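Local coordinates for protein 3-oxosteroid 1-dehydrogenase (Sterolibacterium denitrificans, PDB 7P18) that probably catalyses 1(2)-dehydrogenation of 3-oxosteroids to 3-oxo-Delta(1)-steroids as an FAD-dependent flavoprotein, at residues A[74-79]-A[121-126]. Residues are numbered along the deposited sequence; the frame is centred on the assembly and turned at random.
Sequences LKAATQ and HLPGAK
Leu122 and Pro123 pack against Ala76 and Ala77 on the last turn of helix 67-78. They open a type II beta turn, Leu122 to Ala125, in the loop between strands 109-111 and 131-138. This surface contact of the FAD-binding fold lies away from the FAD and steroid sites. Gly124 takes the turn's positive phi (85°).

The contact is apolar. Leu122 reaches in with one branch, CD1, which lies 3.9 Å from Ala77 CA. The same methyl lies 4.0 Å from Ala77 N and 4.2 Å from Ala76 C, over the peptide joining the alanines. Leu122 CG stands anti to its own carbonyl carbon (chi1 -72°), and the extended chi2 (-173°) carries CD1 out to the helix. Pro123 meets Ala76 CB through ring atoms CD and CG, with CD at 4.1 Å. Earlier in the helix, Leu122 and Ala125 touch Tyr73, and Pro123 touches Thr72.

Lys126 NZ ties the loop to the helix by a salt bridge with Glu69; Gly124 O accepts from Arg130. Helix 67-78 ends at Thr78; Gln79 follows with positive phi. Within the final turn, Leu74 O takes two bonds from opposite faces of its plane: Thr78 N at 2.9 Å and Thr78 OG1 at 2.7 Å.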
loop_
_atom_site.group_PDB
_atom_site.type_symbol
_atom_site.label_atom_id
_atom_site.label_comp_id
_atom_site.label_asym_id
_atom_site.label_seq_id
_atom_site.Cartn_x
_atom_site.Cartn_y
_atom_site.Cartn_z
ATOM N N LEU A 74 -12.495 -13.945 -5.475
ATOM C CA LEU A 74 -12.664 -13.302 -4.141
ATOM C C LEU A 74 -13.235 -14.291 -3.117
ATOM O O LEU A 74 -12.817 -14.253 -1.957
ATOM C CB LEU A 74 -13.492 -12.025 -4.254
ATOM C CG LEU A 74 -12.763 -10.852 -4.905
ATOM C CD1 LEU A 74 -13.633 -9.630 -4.826
ATOM C CD2 LEU A 74 -11.410 -10.638 -4.206
ATOM N N LYS A 75 -14.166 -15.173 -3.495
ATOM C CA LYS A 75 -14.708 -16.161 -2.533
ATOM C C LYS A 75 -13.579 -17.117 -2.148
ATOM O O LYS A 75 -13.430 -17.430 -0.977
ATOM C CB LYS A 75 -15.928 -16.900 -3.116
ATOM C CG LYS A 75 -17.184 -16.049 -3.147
ATOM C CD LYS A 75 -18.334 -16.777 -3.826
ATOM C CE LYS A 75 -18.817 -17.969 -3.019
ATOM N NZ LYS A 75 -19.468 -17.509 -1.768
ATOM N N ALA A 76 -12.773 -17.545 -3.092
ATOM C CA ALA A 76 -11.629 -18.433 -2.821
ATOM C C ALA A 76 -10.640 -17.707 -1.908
ATOM O O ALA A 76 -10.140 -18.336 -0.968
ATOM C CB ALA A 76 -10.988 -18.877 -4.106
ATOM N N ALA A 77 -10.386 -16.421 -2.134
ATOM C CA ALA A 77 -9.314 -15.706 -1.409
ATOM C C ALA A 77 -9.792 -15.349 -0.003
ATOM O O ALA A 77 -8.948 -15.353 0.922
ATOM C CB ALA A 77 -8.879 -14.495 -2.166
ATOM N N THR A 78 -11.083 -15.077 0.195
ATOM C CA THR A 78 -11.596 -14.517 1.477
ATOM C C THR A 78 -12.133 -15.584 2.430
ATOM O O THR A 78 -12.399 -15.214 3.611
ATOM C CB THR A 78 -12.646 -13.417 1.253
ATOM O OG1 THR A 78 -13.790 -13.915 0.536
ATOM C CG2 THR A 78 -12.069 -12.220 0.539
ATOM N N GLN A 79 -12.372 -16.786 1.938
ATOM C CA GLN A 79 -12.611 -18.012 2.754
ATOM C C GLN A 79 -13.759 -17.770 3.752
ATOM O O GLN A 79 -13.635 -18.192 4.903
ATOM C CB GLN A 79 -11.294 -18.413 3.431
ATOM C CG GLN A 79 -10.240 -18.847 2.412
ATOM C CD GLN A 79 -9.378 -19.960 2.941
ATOM O OE1 GLN A 79 -9.587 -21.155 2.608
ATOM N NE2 GLN A 79 -8.481 -19.535 3.844
ATOM N N HIS A 121 -2.727 -19.610 -8.380
ATOM C CA HIS A 121 -3.247 -20.972 -8.091
ATOM C C HIS A 121 -4.751 -20.953 -7.774
ATOM O O HIS A 121 -5.309 -22.036 -7.662
ATOM C CB HIS A 121 -2.475 -21.584 -6.950
ATOM C CG HIS A 121 -2.538 -20.761 -5.702
ATOM N ND1 HIS A 121 -1.647 -19.695 -5.466
ATOM C CD2 HIS A 121 -3.394 -20.775 -4.654
ATOM C CE1 HIS A 121 -1.933 -19.157 -4.290
ATOM N NE2 HIS A 121 -3.009 -19.772 -3.789
ATOM N N LEU A 122 -5.371 -19.806 -7.515
ATOM C CA LEU A 122 -6.816 -19.763 -7.156
ATOM C C LEU A 122 -7.664 -19.719 -8.415
ATOM O O LEU A 122 -7.278 -19.125 -9.424
ATOM C CB LEU A 122 -7.097 -18.565 -6.250
ATOM C CG LEU A 122 -6.558 -18.691 -4.825
ATOM C CD1 LEU A 122 -7.043 -17.517 -3.994
ATOM C CD2 LEU A 122 -6.934 -20.032 -4.159
ATOM N N PRO A 123 -8.881 -20.285 -8.394
ATOM C CA PRO A 123 -9.750 -20.203 -9.562
ATOM C C PRO A 123 -10.157 -18.755 -9.796
ATOM O O PRO A 123 -10.290 -18.024 -8.818
ATOM C CB PRO A 123 -10.953 -21.073 -9.195
ATOM C CG PRO A 123 -10.979 -20.991 -7.684
ATOM C CD PRO A 123 -9.519 -20.961 -7.262
ATOM N N GLY A 124 -10.295 -18.357 -11.069
ATOM C CA GLY A 124 -10.762 -17.007 -11.412
ATOM C C GLY A 124 -9.665 -15.942 -11.433
ATOM O O GLY A 124 -10.001 -14.753 -11.632
ATOM N N ALA A 125 -8.421 -16.335 -11.256
ATOM C CA ALA A 125 -7.225 -15.469 -11.325
ATOM C C ALA A 125 -7.025 -15.011 -12.762
ATOM O O ALA A 125 -7.377 -15.758 -13.659
ATOM C CB ALA A 125 -6.009 -16.198 -10.859
ATOM N N LYS A 126 -6.476 -13.816 -12.941
ATOM C CA LYS A 126 -6.095 -13.297 -14.280
ATOM C C LYS A 126 -4.597 -13.040 -14.301
ATOM O O LYS A 126 -3.961 -12.740 -13.273
ATOM C CB LYS A 126 -6.957 -12.078 -14.595
ATOM C CG LYS A 126 -8.426 -12.398 -14.823
ATOM C CD LYS A 126 -8.675 -13.185 -16.132
ATOM C CE LYS A 126 -10.061 -13.804 -16.132
ATOM N NZ LYS A 126 -10.386 -14.419 -17.448
#